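Local coordinates for protein putative nitroreductase (Thermotoga maritima, PDB 1VKW) that probably acts as an oxidoreductase of the flavin-dependent nitroreductase family, although its substrate is not established, at residues M13-N21 against H189-I197; R125-L134 against V149-S157. All blocks are in the same frame, centred on the assembly; numbering follows the deposited sequence.

Contact 1: M13-N21 against H189-I197; sequences MNIFEAIEN and HAYLTAREI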
HETATM    1  N   MSE A  13       3.593 -12.033   9.382  1.00 52.88           N
HETATM    2  CA  MSE A  13       4.091 -10.680   9.616  1.00 49.44           C
HETATM    3  C   MSE A  13       2.915  -9.716   9.752  1.00 44.53           C
HETATM    4  O   MSE A  13       1.986  -9.723   8.943  1.00 42.39           O
HETATM    5  CB  MSE A  13       5.160 -10.253   8.585  1.00 49.27           C
HETATM    6  CG  MSE A  13       4.713  -9.708   7.238  1.00 50.40           C
HETATM    7 SE   MSE A  13       6.309  -9.299   6.086  1.00 52.76          SE
HETATM    8  CE  MSE A  13       7.009 -11.143   5.835  1.00 49.14           C
ATOM      9  N   ASN A  14       2.935  -8.939  10.832  1.00 40.26           N
ATOM     10  CA  ASN A  14       1.903  -7.945  11.090  1.00 36.69           C
ATOM     11  C   ASN A  14       2.104  -6.748  10.166  1.00 33.62           C
ATOM     12  O   ASN A  14       3.097  -6.675   9.439  1.00 29.96           O
ATOM     13  CB  ASN A  14       1.868  -7.532  12.584  1.00 37.43           C
ATOM     14  CG  ASN A  14       3.141  -6.817  13.054  1.00 35.22           C
ATOM     15  OD1 ASN A  14       3.719  -5.992  12.339  1.00 29.43           O
ATOM     16  ND2 ASN A  14       3.557  -7.112  14.283  1.00 33.52           N
ATOM     17  N   ILE A  15       1.138  -5.836  10.184  1.00 30.85           N
ATOM     18  CA  ILE A  15       1.133  -4.685   9.298  1.00 29.68           C
ATOM     19  C   ILE A  15       2.431  -3.861   9.361  1.00 27.22           C
ATOM     20  O   ILE A  15       2.895  -3.363   8.340  1.00 26.16           O
ATOM     21  CB  ILE A  15      -0.113  -3.787   9.580  1.00 29.93           C
ATOM     22  CG1 ILE A  15      -0.171  -2.605   8.607  1.00 31.16           C
ATOM     23  CG2 ILE A  15      -0.127  -3.276  11.008  1.00 29.98           C
ATOM     24  CD1 ILE A  15      -0.261  -3.009   7.133  1.00 34.18           C
ATOM     25  N   PHE A  16       3.004  -3.704  10.552  1.00 26.03           N
ATOM     26  CA  PHE A  16       4.221  -2.919  10.709  1.00 26.88           C
ATOM     27  C   PHE A  16       5.398  -3.591   9.996  1.00 27.39           C
ATOM     28  O   PHE A  16       6.197  -2.941   9.305  1.00 26.52           O
ATOM     29  CB  PHE A  16       4.541  -2.709  12.190  1.00 28.85           C
ATOM     30  CG  PHE A  16       3.432  -2.050  12.957  1.00 30.49           C
ATOM     31  CD1 PHE A  16       3.008  -0.766  12.622  1.00 36.00           C
ATOM     32  CD2 PHE A  16       2.800  -2.711  13.996  1.00 34.05           C
ATOM     33  CE1 PHE A  16       1.974  -0.152  13.325  1.00 35.14           C
ATOM     34  CE2 PHE A  16       1.760  -2.104  14.700  1.00 37.08           C
ATOM     35  CZ  PHE A  16       1.346  -0.831  14.363  1.00 35.85           C
ATOM     36  N   GLU A  17       5.483  -4.906  10.147  1.00 28.22           N
ATOM     37  CA  GLU A  17       6.556  -5.669   9.527  1.00 28.47           C
ATOM     38  C   GLU A  17       6.387  -5.684   8.005  1.00 26.79           C
ATOM     39  O   GLU A  17       7.357  -5.535   7.278  1.00 28.02           O
ATOM     40  CB  GLU A  17       6.604  -7.075  10.134  1.00 28.89           C
ATOM     41  CG  GLU A  17       6.937  -7.033  11.625  1.00 31.32           C
ATOM     42  CD  GLU A  17       6.690  -8.330  12.370  1.00 32.29           C
ATOM     43  OE1 GLU A  17       5.843  -9.142  11.940  1.00 41.43           O
ATOM     44  OE2 GLU A  17       7.342  -8.528  13.417  1.00 44.16           O
ATOM     45  N   ALA A  18       5.154  -5.813   7.523  1.00 28.17           N
ATOM     46  CA  ALA A  18       4.881  -5.760   6.075  1.00 26.80           C
ATOM     47  C   ALA A  18       5.297  -4.426   5.454  1.00 26.80           C
ATOM     48  O   ALA A  18       5.943  -4.398   4.407  1.00 27.41           O
ATOM     49  CB  ALA A  18       3.417  -6.019   5.801  1.00 27.70           C
ATOM     50  N   ILE A  19       4.924  -3.317   6.092  1.00 26.11           N
ATOM     51  CA  ILE A  19       5.320  -1.997   5.604  1.00 25.72           C
ATOM     52  C   ILE A  19       6.845  -1.862   5.612  1.00 26.51           C
ATOM     53  O   ILE A  19       7.439  -1.390   4.640  1.00 27.31           O
ATOM     54  CB  ILE A  19       4.662  -0.868   6.439  1.00 23.50           C
ATOM     55  CG1 ILE A  19       3.149  -0.832   6.182  1.00 28.72           C
ATOM     56  CG2 ILE A  19       5.291   0.504   6.083  1.00 23.66           C
ATOM     57  CD1 ILE A  19       2.333   0.023   7.187  1.00 28.22           C
ATOM     58  N   GLU A  20       7.478  -2.286   6.702  1.00 27.96           N
ATOM     59  CA  GLU A  20       8.925  -2.161   6.834  1.00 30.56           C
ATOM     60  C   GLU A  20       9.674  -3.095   5.872  1.00 28.80           C
ATOM     61  O   GLU A  20      10.777  -2.773   5.439  1.00 28.00           O
ATOM     62  CB  GLU A  20       9.374  -2.421   8.280  1.00 31.79           C
ATOM     63  CG  GLU A  20      10.713  -1.770   8.604  1.00 41.31           C
ATOM     64  CD  GLU A  20      11.374  -2.316   9.859  1.00 38.57           C
ATOM     65  OE1 GLU A  20      10.682  -2.928  10.710  1.00 58.58           O
ATOM     66  OE2 GLU A  20      12.599  -2.121   9.997  1.00 54.96           O
ATOM     67  N   ASN A  21       9.084  -4.242   5.538  1.00 28.29           N
ATOM     68  CA  ASN A  21       9.726  -5.192   4.606  1.00 28.17           C
ATOM     69  C   ASN A  21       9.332  -5.005   3.139  1.00 26.59           C
ATOM     70  O   ASN A  21       9.813  -5.734   2.273  1.00 27.38           O
ATOM     71  CB  ASN A  21       9.440  -6.631   5.021  1.00 27.47           C
ATOM     72  CG  ASN A  21      10.207  -7.042   6.254  1.00 32.85           C
ATOM     73  OD1 ASN A  21      11.385  -6.713   6.410  1.00 34.03           O
ATOM     74  ND2 ASN A  21       9.544  -7.779   7.140  1.00 41.67           N
ATOM     75  N   HIS A 189      -1.545   2.933   4.141  1.00 26.86           N
ATOM     76  CA  HIS A 189      -0.635   2.721   5.274  1.00 26.84           C
ATOM     77  C   HIS A 189      -1.165   3.322   6.561  1.00 26.17           C
ATOM     78  O   HIS A 189      -1.071   2.708   7.620  1.00 26.78           O
ATOM     79  CB  HIS A 189       0.766   3.287   4.983  1.00 27.14           C
ATOM     80  CG  HIS A 189       1.539   2.506   3.965  1.00 27.70           C
ATOM     81  ND1 HIS A 189       2.898   2.288   4.068  1.00 27.38           N
ATOM     82  CD2 HIS A 189       1.145   1.888   2.827  1.00 31.38           C
ATOM     83  CE1 HIS A 189       3.305   1.574   3.030  1.00 28.26           C
ATOM     84  NE2 HIS A 189       2.263   1.325   2.259  1.00 28.13           N
ATOM     85  N   ALA A 190      -1.698   4.541   6.480  1.00 26.55           N
ATOM     86  CA  ALA A 190      -2.221   5.215   7.660  1.00 27.09           C
ATOM     87  C   ALA A 190      -3.457   4.479   8.179  1.00 27.81           C
ATOM     88  O   ALA A 190      -3.603   4.248   9.371  1.00 28.09           O
ATOM     89  CB  ALA A 190      -2.545   6.642   7.346  1.00 26.06           C
ATOM     90  N   TYR A 191      -4.337   4.106   7.264  1.00 29.51           N
ATOM     91  CA  TYR A 191      -5.534   3.355   7.610  1.00 29.03           C
ATOM     92  C   TYR A 191      -5.216   2.017   8.293  1.00 28.13           C
ATOM     93  O   TYR A 191      -5.729   1.715   9.363  1.00 27.63           O
ATOM     94  CB  TYR A 191      -6.390   3.130   6.364  1.00 29.65           C
ATOM     95  CG  TYR A 191      -7.481   2.131   6.609  1.00 31.21           C
ATOM     96  CD1 TYR A 191      -8.703   2.519   7.155  1.00 33.55           C
ATOM     97  CD2 TYR A 191      -7.283   0.784   6.319  1.00 37.17           C
ATOM     98  CE1 TYR A 191      -9.711   1.584   7.394  1.00 38.47           C
ATOM     99  CE2 TYR A 191      -8.275  -0.162   6.565  1.00 41.41           C
ATOM    100  CZ  TYR A 191      -9.484   0.243   7.099  1.00 39.52           C
ATOM    101  OH  TYR A 191     -10.454  -0.705   7.324  1.00 42.32           O
ATOM    102  N   LEU A 192      -4.355   1.222   7.670  1.00 28.27           N
ATOM    103  CA  LEU A 192      -4.011  -0.099   8.195  1.00 28.66           C
ATOM    104  C   LEU A 192      -3.264  -0.053   9.539  1.00 27.22           C
ATOM    105  O   LEU A 192      -3.499  -0.887  10.407  1.00 25.49           O
ATOM    106  CB  LEU A 192      -3.223  -0.899   7.143  1.00 29.31           C
ATOM    107  CG  LEU A 192      -4.002  -1.319   5.884  1.00 26.70           C
ATOM    108  CD1 LEU A 192      -3.065  -1.881   4.825  1.00 31.32           C
ATOM    109  CD2 LEU A 192      -5.107  -2.318   6.195  1.00 29.95           C
ATOM    110  N   THR A 193      -2.370   0.913   9.726  1.00 26.98           N
ATOM    111  CA  THR A 193      -1.646   1.013  11.000  1.00 27.31           C
ATOM    112  C   THR A 193      -2.542   1.560  12.107  1.00 27.03           C
ATOM    113  O   THR A 193      -2.507   1.072  13.247  1.00 25.95           O
ATOM    114  CB  THR A 193      -0.376   1.857  10.865  1.00 29.19           C
ATOM    115  OG1 THR A 193      -0.700   3.138  10.326  1.00 35.30           O
ATOM    116  CG2 THR A 193       0.587   1.239   9.851  1.00 27.92           C
ATOM    117  N   ALA A 194      -3.384   2.537  11.769  1.00 28.09           N
ATOM    118  CA  ALA A 194      -4.347   3.073  12.738  1.00 28.17           C
ATOM    119  C   ALA A 194      -5.350   2.005  13.199  1.00 29.67           C
ATOM    120  O   ALA A 194      -5.729   1.957  14.372  1.00 29.88           O
ATOM    121  CB  ALA A 194      -5.077   4.280  12.147  1.00 28.04           C
ATOM    122  N   ARG A 195      -5.759   1.147  12.269  1.00 30.03           N
ATOM    123  CA  ARG A 195      -6.675   0.054  12.553  1.00 32.79           C
ATOM    124  C   ARG A 195      -6.058  -0.907  13.569  1.00 32.98           C
ATOM    125  O   ARG A 195      -6.715  -1.315  14.530  1.00 30.49           O
ATOM    126  CB  ARG A 195      -7.022  -0.692  11.258  1.00 32.08           C
ATOM    127  CG  ARG A 195      -8.098  -1.749  11.399  1.00 39.35           C
ATOM    128  CD  ARG A 195      -8.488  -2.397  10.071  1.00 39.00           C
ATOM    129  NE  ARG A 195      -7.468  -3.333   9.611  1.00 46.70           N
ATOM    130  CZ  ARG A 195      -7.509  -3.994   8.458  1.00 48.95           C
ATOM    131  NH1 ARG A 195      -8.525  -3.830   7.614  1.00 48.76           N
ATOM    132  NH2 ARG A 195      -6.521  -4.827   8.146  1.00 47.65           N
ATOM    133  N   GLU A 196      -4.790  -1.247  13.341  1.00 33.57           N
ATOM    134  CA  GLU A 196      -4.009  -2.072  14.264  1.00 33.50           C
ATOM    135  C   GLU A 196      -3.813  -1.408  15.632  1.00 32.60           C
ATOM    136  O   GLU A 196      -4.019  -2.049  16.668  1.00 34.33           O
ATOM    137  CB  GLU A 196      -2.644  -2.402  13.642  1.00 33.50           C
ATOM    138  CG  GLU A 196      -1.707  -3.207  14.529  1.00 35.66           C
ATOM    139  CD  GLU A 196      -2.247  -4.581  14.879  1.00 43.95           C
ATOM    140  OE1 GLU A 196      -2.982  -5.166  14.054  1.00 45.70           O
ATOM    141  OE2 GLU A 196      -1.930  -5.083  15.981  1.00 48.69           O
ATOM    142  N   ILE A 197      -3.406  -0.142  15.640  1.00 31.79           N
ATOM    143  CA  ILE A 197      -3.101   0.563  16.879  1.00 32.90           C
ATOM    144  C   ILE A 197      -4.330   0.739  17.762  1.00 34.37           C
ATOM    145  O   ILE A 197      -4.290   0.420  18.945  1.00 31.85           O
ATOM    146  CB  ILE A 197      -2.433   1.925  16.594  1.00 33.95           C
ATOM    147  CG1 ILE A 197      -1.002   1.687  16.113  1.00 34.81           C
ATOM    148  CG2 ILE A 197      -2.403   2.808  17.861  1.00 36.05           C
ATOM    149  CD1 ILE A 197      -0.317   2.900  15.565  1.00 32.32           C
TER
HETATM  150  O   HOH W   1      -1.203  -6.545  12.026  1.00 36.97           O
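Ile15, Phe16 and Ile19 build one side of a nearly antiparallel helix pair: helix 15-21 packs against residues 189-197 of helix 180-198, the two segment axes 10.3 Å apart at closest and 152° between their directions. Ile15 is directed toward helix 180-198. With CG1 anti to the backbone N (chi1 -177°), its tip CD1 crosses the Leu192 side chain and touches Leu192 CB at 3.6 Å, while its other branch, CG2, slides past the CB and CG of Glu196. The same CG2 sits over the centre of one face of the Phe16 ring. Phe16 meets Ile197 CG1 edge-on, in the ring plane, through CZ. Deeper in, Ile19 CD1 presses on Thr193 CG2 at 3.4 Å, tighter than ordinary van der Waals contact, and Ile19 CG1 makes a CH-pi contact over the imidazole of His189, whose NE2 is hydrogen-bonded to Glu85. The one polar bridge is a water that accepts from Ile15 N and donates to Glu196 OE1; the other carboxylate oxygen, OE2, forms a salt bridge with Lys199. Asn14 and Glu17 start the helix with a capping box, Glu17 N to Asn14 OD1 being 3.0 Å. Trimming Ile15 to an alanine would probably open a gap beside Leu192 and take away the methyl that lies between the Phe16 ring and the Glu196 chain. Ile15, Ile19 and Leu192 also share Leu89 of helix 74-93, Thr193 rests on helix 143-153, and Ala190 and Ala194 touch Leu214 on strand 211-215.

Contact 2: R125-L134 against V149-S157; sequences RKRRPITSFL and VEMTILAPS. With SO4 (sulfate ion), chain C.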
ATOM      1  N   ARG A 125      16.602   2.453   1.564  1.00 38.37           N
ATOM      2  CA  ARG A 125      15.375   3.232   1.646  1.00 37.92           C
ATOM      3  C   ARG A 125      15.749   4.680   1.809  1.00 36.02           C
ATOM      4  O   ARG A 125      16.330   5.067   2.820  1.00 36.11           O
ATOM      5  CB  ARG A 125      14.532   2.790   2.830  1.00 37.96           C
ATOM      6  CG  ARG A 125      13.033   2.817   2.568  1.00 40.85           C
ATOM      7  CD  ARG A 125      12.359   1.691   3.292  1.00 43.43           C
ATOM      8  NE  ARG A 125      11.069   1.302   2.761  1.00 47.32           N
ATOM      9  CZ  ARG A 125      10.354   0.306   3.260  1.00 49.40           C
ATOM     10  NH1 ARG A 125      10.817  -0.404   4.276  1.00 51.53           N
ATOM     11  NH2 ARG A 125       9.171   0.011   2.753  1.00 52.38           N
ATOM     12  N   LYS A 126      15.433   5.472   0.801  1.00 34.91           N
ATOM     13  CA  LYS A 126      15.683   6.896   0.865  1.00 33.04           C
ATOM     14  C   LYS A 126      14.359   7.588   1.043  1.00 29.37           C
ATOM     15  O   LYS A 126      13.448   7.429   0.236  1.00 25.13           O
ATOM     16  CB  LYS A 126      16.390   7.375  -0.396  1.00 32.26           C
ATOM     17  CG  LYS A 126      17.822   6.861  -0.506  1.00 37.28           C
ATOM     18  CD  LYS A 126      18.549   7.489  -1.696  1.00 37.28           C
ATOM     19  CE  LYS A 126      20.046   7.549  -1.490  1.00 40.04           C
ATOM     20  NZ  LYS A 126      20.642   8.622  -2.347  1.00 45.19           N
ATOM     21  N   ARG A 127      14.257   8.355   2.121  1.00 28.77           N
ATOM     22  CA  ARG A 127      13.094   9.180   2.352  1.00 27.31           C
ATOM     23  C   ARG A 127      13.564  10.485   2.929  1.00 26.71           C
ATOM     24  O   ARG A 127      14.576  10.546   3.657  1.00 23.32           O
ATOM     25  CB  ARG A 127      12.106   8.517   3.320  1.00 27.79           C
ATOM     26  CG  ARG A 127      11.386   7.292   2.789  1.00 24.00           C
ATOM     27  CD  ARG A 127      10.446   7.546   1.636  1.00 26.59           C
ATOM     28  NE  ARG A 127       9.704   6.331   1.271  1.00 29.44           N
ATOM     29  CZ  ARG A 127      10.193   5.325   0.547  1.00 29.81           C
ATOM     30  NH1 ARG A 127      11.426   5.356   0.057  1.00 28.52           N
ATOM     31  NH2 ARG A 127       9.429   4.269   0.299  1.00 31.64           N
ATOM     32  N   ARG A 128      12.817  11.530   2.604  1.00 25.66           N
ATOM     33  CA  ARG A 128      13.053  12.839   3.183  1.00 25.72           C
ATOM     34  C   ARG A 128      12.683  12.773   4.667  1.00 25.90           C
ATOM     35  O   ARG A 128      11.930  11.873   5.085  1.00 24.21           O
ATOM     36  CB  ARG A 128      12.243  13.895   2.433  1.00 25.05           C
ATOM     37  CG  ARG A 128      12.649  13.985   0.963  1.00 25.69           C
ATOM     38  CD  ARG A 128      12.179  15.246   0.253  1.00 27.11           C
ATOM     39  NE  ARG A 128      10.733  15.298   0.162  1.00 35.00           N
ATOM     40  CZ  ARG A 128      10.017  14.846  -0.864  1.00 35.87           C
ATOM     41  NH1 ARG A 128      10.600  14.280  -1.919  1.00 32.73           N
ATOM     42  NH2 ARG A 128       8.698  14.959  -0.824  1.00 31.65           N
ATOM     43  N   PRO A 129      13.199  13.712   5.459  1.00 27.32           N
ATOM     44  CA  PRO A 129      12.940  13.727   6.904  1.00 28.71           C
ATOM     45  C   PRO A 129      11.455  13.833   7.254  1.00 29.89           C
ATOM     46  O   PRO A 129      10.699  14.528   6.580  1.00 25.63           O
ATOM     47  CB  PRO A 129      13.699  14.964   7.384  1.00 28.89           C
ATOM     48  CG  PRO A 129      14.699  15.218   6.347  1.00 30.60           C
ATOM     49  CD  PRO A 129      14.086  14.810   5.054  1.00 26.62           C
ATOM     50  N   ILE A 130      11.040  13.138   8.309  1.00 32.36           N
ATOM     51  CA  ILE A 130       9.621  13.097   8.666  1.00 33.44           C
ATOM     52  C   ILE A 130       9.049  14.494   8.838  1.00 30.57           C
ATOM     53  O   ILE A 130       7.904  14.745   8.448  1.00 30.09           O
ATOM     54  CB  ILE A 130       9.366  12.214   9.923  1.00 34.27           C
ATOM     55  CG1 ILE A 130       7.880  12.210  10.282  1.00 35.52           C
ATOM     56  CG2 ILE A 130      10.164  12.686  11.103  1.00 37.80           C
ATOM     57  CD1 ILE A 130       7.465  10.940  11.011  1.00 40.68           C
ATOM     58  N   THR A 131       9.850  15.409   9.389  1.00 29.17           N
ATOM     59  CA  THR A 131       9.389  16.780   9.630  1.00 29.81           C
ATOM     60  C   THR A 131       9.099  17.524   8.335  1.00 29.77           C
ATOM     61  O   THR A 131       8.383  18.514   8.361  1.00 31.35           O
ATOM     62  CB  THR A 131      10.410  17.592  10.443  1.00 31.74           C
ATOM     63  OG1 THR A 131      11.693  17.484   9.832  1.00 33.04           O
ATOM     64  CG2 THR A 131      10.603  17.019  11.861  1.00 34.60           C
ATOM     65  N   SER A 132       9.667  17.072   7.212  1.00 27.81           N
ATOM     66  CA  SER A 132       9.418  17.727   5.927  1.00 27.83           C
ATOM     67  C   SER A 132       8.011  17.415   5.401  1.00 27.38           C
ATOM     68  O   SER A 132       7.483  18.127   4.543  1.00 29.71           O
ATOM     69  CB  SER A 132      10.489  17.337   4.899  1.00 29.03           C
ATOM     70  OG  SER A 132      10.276  16.040   4.373  1.00 28.32           O
ATOM     71  N   PHE A 133       7.406  16.364   5.929  1.00 26.53           N
ATOM     72  CA  PHE A 133       6.056  15.956   5.556  1.00 27.65           C
ATOM     73  C   PHE A 133       4.969  16.523   6.467  1.00 29.79           C
ATOM     74  O   PHE A 133       3.823  16.734   6.045  1.00 31.42           O
ATOM     75  CB  PHE A 133       5.969  14.438   5.578  1.00 28.18           C
ATOM     76  CG  PHE A 133       6.885  13.773   4.602  1.00 26.28           C
ATOM     77  CD1 PHE A 133       6.555  13.725   3.263  1.00 29.49           C
ATOM     78  CD2 PHE A 133       8.064  13.181   5.022  1.00 25.48           C
ATOM     79  CE1 PHE A 133       7.385  13.105   2.357  1.00 30.75           C
ATOM     80  CE2 PHE A 133       8.900  12.553   4.113  1.00 24.38           C
ATOM     81  CZ  PHE A 133       8.556  12.514   2.784  1.00 27.63           C
ATOM     82  N   LEU A 134       5.352  16.796   7.706  1.00 31.09           N
ATOM     83  CA  LEU A 134       4.422  17.017   8.794  1.00 34.04           C
ATOM     84  C   LEU A 134       4.188  18.504   8.996  1.00 34.32           C
ATOM     85  O   LEU A 134       5.137  19.270   9.138  1.00 35.18           O
ATOM     86  CB  LEU A 134       5.025  16.391  10.051  1.00 34.99           C
ATOM     87  CG  LEU A 134       4.201  16.109  11.301  1.00 40.97           C
ATOM     88  CD1 LEU A 134       2.924  15.357  10.975  1.00 41.43           C
ATOM     89  CD2 LEU A 134       5.076  15.327  12.282  1.00 37.29           C
ATOM     90  N   VAL A 149       2.588   8.017  11.245  1.00 28.73           N
ATOM     91  CA  VAL A 149       3.245   8.884  10.271  1.00 28.92           C
ATOM     92  C   VAL A 149       4.509   8.240   9.703  1.00 28.79           C
ATOM     93  O   VAL A 149       4.763   8.316   8.491  1.00 30.25           O
ATOM     94  CB  VAL A 149       3.571  10.279  10.847  1.00 27.41           C
ATOM     95  CG1 VAL A 149       4.354  11.110   9.822  1.00 31.40           C
ATOM     96  CG2 VAL A 149       2.280  11.030  11.163  1.00 32.07           C
ATOM     97  N   GLU A 150       5.301   7.628  10.580  1.00 28.28           N
ATOM     98  CA  GLU A 150       6.510   6.935  10.165  1.00 29.80           C
ATOM     99  C   GLU A 150       6.185   5.821   9.178  1.00 28.16           C
ATOM    100  O   GLU A 150       6.875   5.643   8.176  1.00 26.88           O
ATOM    101  CB  GLU A 150       7.248   6.362  11.386  1.00 31.81           C
ATOM    102  CG  GLU A 150       7.919   7.421  12.252  1.00 31.37           C
ATOM    103  CD  GLU A 150       8.366   6.927  13.618  1.00 34.16           C
ATOM    104  OE1 GLU A 150       8.267   5.711  13.909  1.00 39.93           O
ATOM    105  OE2 GLU A 150       8.843   7.773  14.417  1.00 39.70           O
HETATM  106  N   MSE A 151       5.127   5.070   9.459  1.00 29.11           N
HETATM  107  CA  MSE A 151       4.716   3.960   8.580  1.00 28.07           C
HETATM  108  C   MSE A 151       4.147   4.460   7.255  1.00 29.09           C
HETATM  109  O   MSE A 151       4.310   3.807   6.224  1.00 28.23           O
HETATM  110  CB  MSE A 151       3.674   3.086   9.272  1.00 28.12           C
HETATM  111  CG  MSE A 151       4.180   2.349  10.475  1.00 31.11           C
HETATM  112 SE   MSE A 151       5.637   1.101  10.051  1.00 43.56          SE
HETATM  113  CE  MSE A 151       7.182   2.311  10.504  1.00 44.84           C
ATOM    114  N   THR A 152       3.474   5.607   7.293  1.00 29.57           N
ATOM    115  CA  THR A 152       2.937   6.244   6.095  1.00 30.59           C
ATOM    116  C   THR A 152       4.052   6.726   5.148  1.00 30.69           C
ATOM    117  O   THR A 152       3.937   6.545   3.933  1.00 28.98           O
ATOM    118  CB  THR A 152       2.013   7.437   6.497  1.00 31.87           C
ATOM    119  OG1 THR A 152       0.923   6.957   7.298  1.00 28.84           O
ATOM    120  CG2 THR A 152       1.356   8.083   5.286  1.00 31.50           C
ATOM    121  N   ILE A 153       5.112   7.319   5.714  1.00 29.29           N
ATOM    122  CA  ILE A 153       6.274   7.817   4.936  1.00 30.75           C
ATOM    123  C   ILE A 153       7.031   6.702   4.221  1.00 28.11           C
ATOM    124  O   ILE A 153       7.677   6.948   3.211  1.00 28.14           O
ATOM    125  CB  ILE A 153       7.289   8.602   5.859  1.00 31.02           C
ATOM    126  CG1 ILE A 153       6.651   9.857   6.463  1.00 35.33           C
ATOM    127  CG2 ILE A 153       8.582   8.967   5.101  1.00 34.31           C
ATOM    128  CD1 ILE A 153       5.682  10.536   5.574  1.00 35.00           C
ATOM    129  N   LEU A 154       6.963   5.484   4.746  1.00 27.11           N
ATOM    130  CA  LEU A 154       7.598   4.348   4.078  1.00 28.28           C
ATOM    131  C   LEU A 154       6.819   3.866   2.850  1.00 27.01           C
ATOM    132  O   LEU A 154       7.262   2.950   2.169  1.00 28.31           O
ATOM    133  CB  LEU A 154       7.833   3.195   5.065  1.00 26.54           C
ATOM    134  CG  LEU A 154       8.760   3.564   6.238  1.00 30.46           C
ATOM    135  CD1 LEU A 154       8.798   2.484   7.286  1.00 28.79           C
ATOM    136  CD2 LEU A 154      10.179   3.904   5.762  1.00 34.54           C
ATOM    137  N   ALA A 155       5.669   4.474   2.564  1.00 27.79           N
ATOM    138  CA  ALA A 155       4.888   4.117   1.380  1.00 26.87           C
ATOM    139  C   ALA A 155       5.707   4.367   0.128  1.00 27.54           C
ATOM    140  O   ALA A 155       6.566   5.252   0.123  1.00 26.62           O
ATOM    141  CB  ALA A 155       3.590   4.939   1.320  1.00 28.52           C
ATOM    142  N   PRO A 156       5.453   3.599  -0.930  1.00 27.06           N
ATOM    143  CA  PRO A 156       6.077   3.871  -2.205  1.00 28.42           C
ATOM    144  C   PRO A 156       5.347   5.026  -2.873  1.00 28.80           C
ATOM    145  O   PRO A 156       4.211   5.354  -2.504  1.00 28.36           O
ATOM    146  CB  PRO A 156       5.874   2.570  -2.983  1.00 28.85           C
ATOM    147  CG  PRO A 156       4.578   2.034  -2.457  1.00 26.47           C
ATOM    148  CD  PRO A 156       4.561   2.428  -1.000  1.00 27.49           C
ATOM    149  N   SER A 157       6.023   5.651  -3.824  1.00 28.71           N
ATOM    150  CA  SER A 157       5.423   6.703  -4.634  1.00 28.53           C
ATOM    151  C   SER A 157       6.109   6.698  -5.989  1.00 29.05           C
ATOM    152  O   SER A 157       7.292   6.357  -6.080  1.00 25.64           O
ATOM    153  CB  SER A 157       5.565   8.064  -3.948  1.00 28.98           C
ATOM    154  OG  SER A 157       6.922   8.390  -3.665  1.00 29.02           O
TER
HETATM  155  S   SO4 C 208      11.017   1.934  -2.326  1.00 43.47           S
HETATM  156  O1  SO4 C 208      11.605   2.964  -3.169  1.00 46.74           O
HETATM  157  O2  SO4 C 208      11.146   2.327  -0.939  1.00 40.65           O
HETATM  158  O3  SO4 C 208       9.629   1.765  -2.714  1.00 38.22           O
HETATM  159  O4  SO4 C 208      11.737   0.672  -2.509  1.00 45.81           O
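Arg127 spans the C-terminal end of helix 143-153, its guanidinium engaging the carbonyls of Ile153 and Leu154 and, weakly, that of Ala155, where the helix gives way to loop in this nitroreductase-like alpha+beta fold. The tight part of the contact lies farther back along the helix. Ile130 CD1 is pushed to 3.3 Å from Val149 CG1, closer than usual for two carbons, and Phe133 takes Ile153 CD1 over one ring face, 3.8 Å from the ring centroid, with Ser132 OG over the opposite face. Ile153 branches to serve both ends: CD1 goes to Phe133, whereas CG2, anti to the backbone N, reaches Phe133 CE2 and the CB of Arg127. Strand 165-168 backs this cluster through Ile166, which meets Val149 and Ile153.

The other side is polar and more open, with Arg125, Arg127 and Leu154 all partly exposed. Leu154 CD2 lies over one face of the Arg125 guanidinium, whose NH1 and NH2 bond to Glu20 O and Ile19 O. Nearby, a sulfate, probably from the crystallisation liquor, offers O2 to both Arg127 NH1 and NH2, the latter at 2.9 Å, and is held further by Ser24 and Arg22. The gathered arginines and serine recall the site that holds the flavin phosphate in nitroreductases, so the sulfate may mark an anion pocket of that kind. Arg127 NH1 also donates to Lys126 O with an N-H...O angle of 165°, which helps fix the rotation of the guanidinium. Its bonds to the helix end differ in approach: NE meets Ile153 O at 2.9 Å in the carbonyl plane, whereas NH2 reaches Leu154 O at 3.2 Å from above that carbonyl's plane, 72° out of it.

In the fold
From the N terminus, residues 13-21 come first and meet 189-197 only after 167 residues, so contact 1 closes a long loop that includes the whole antiparallel sheet of strands 56-58, 64-67, 112-116 and 97-101. Contact 2 falls entirely within that loop and closes a much shorter one, 14 residues, after this sheet is complete; the second sheet starts at strand 165-168 and finishes beyond contact 1. The contacts nest without crossing, their centres about 14 Å apart. They join directly: through Arg125, segment 125-134 reaches the end of helix 15-21, and Met151 O accepts from His189 ND1, tying helix 143-153 to helix 180-198.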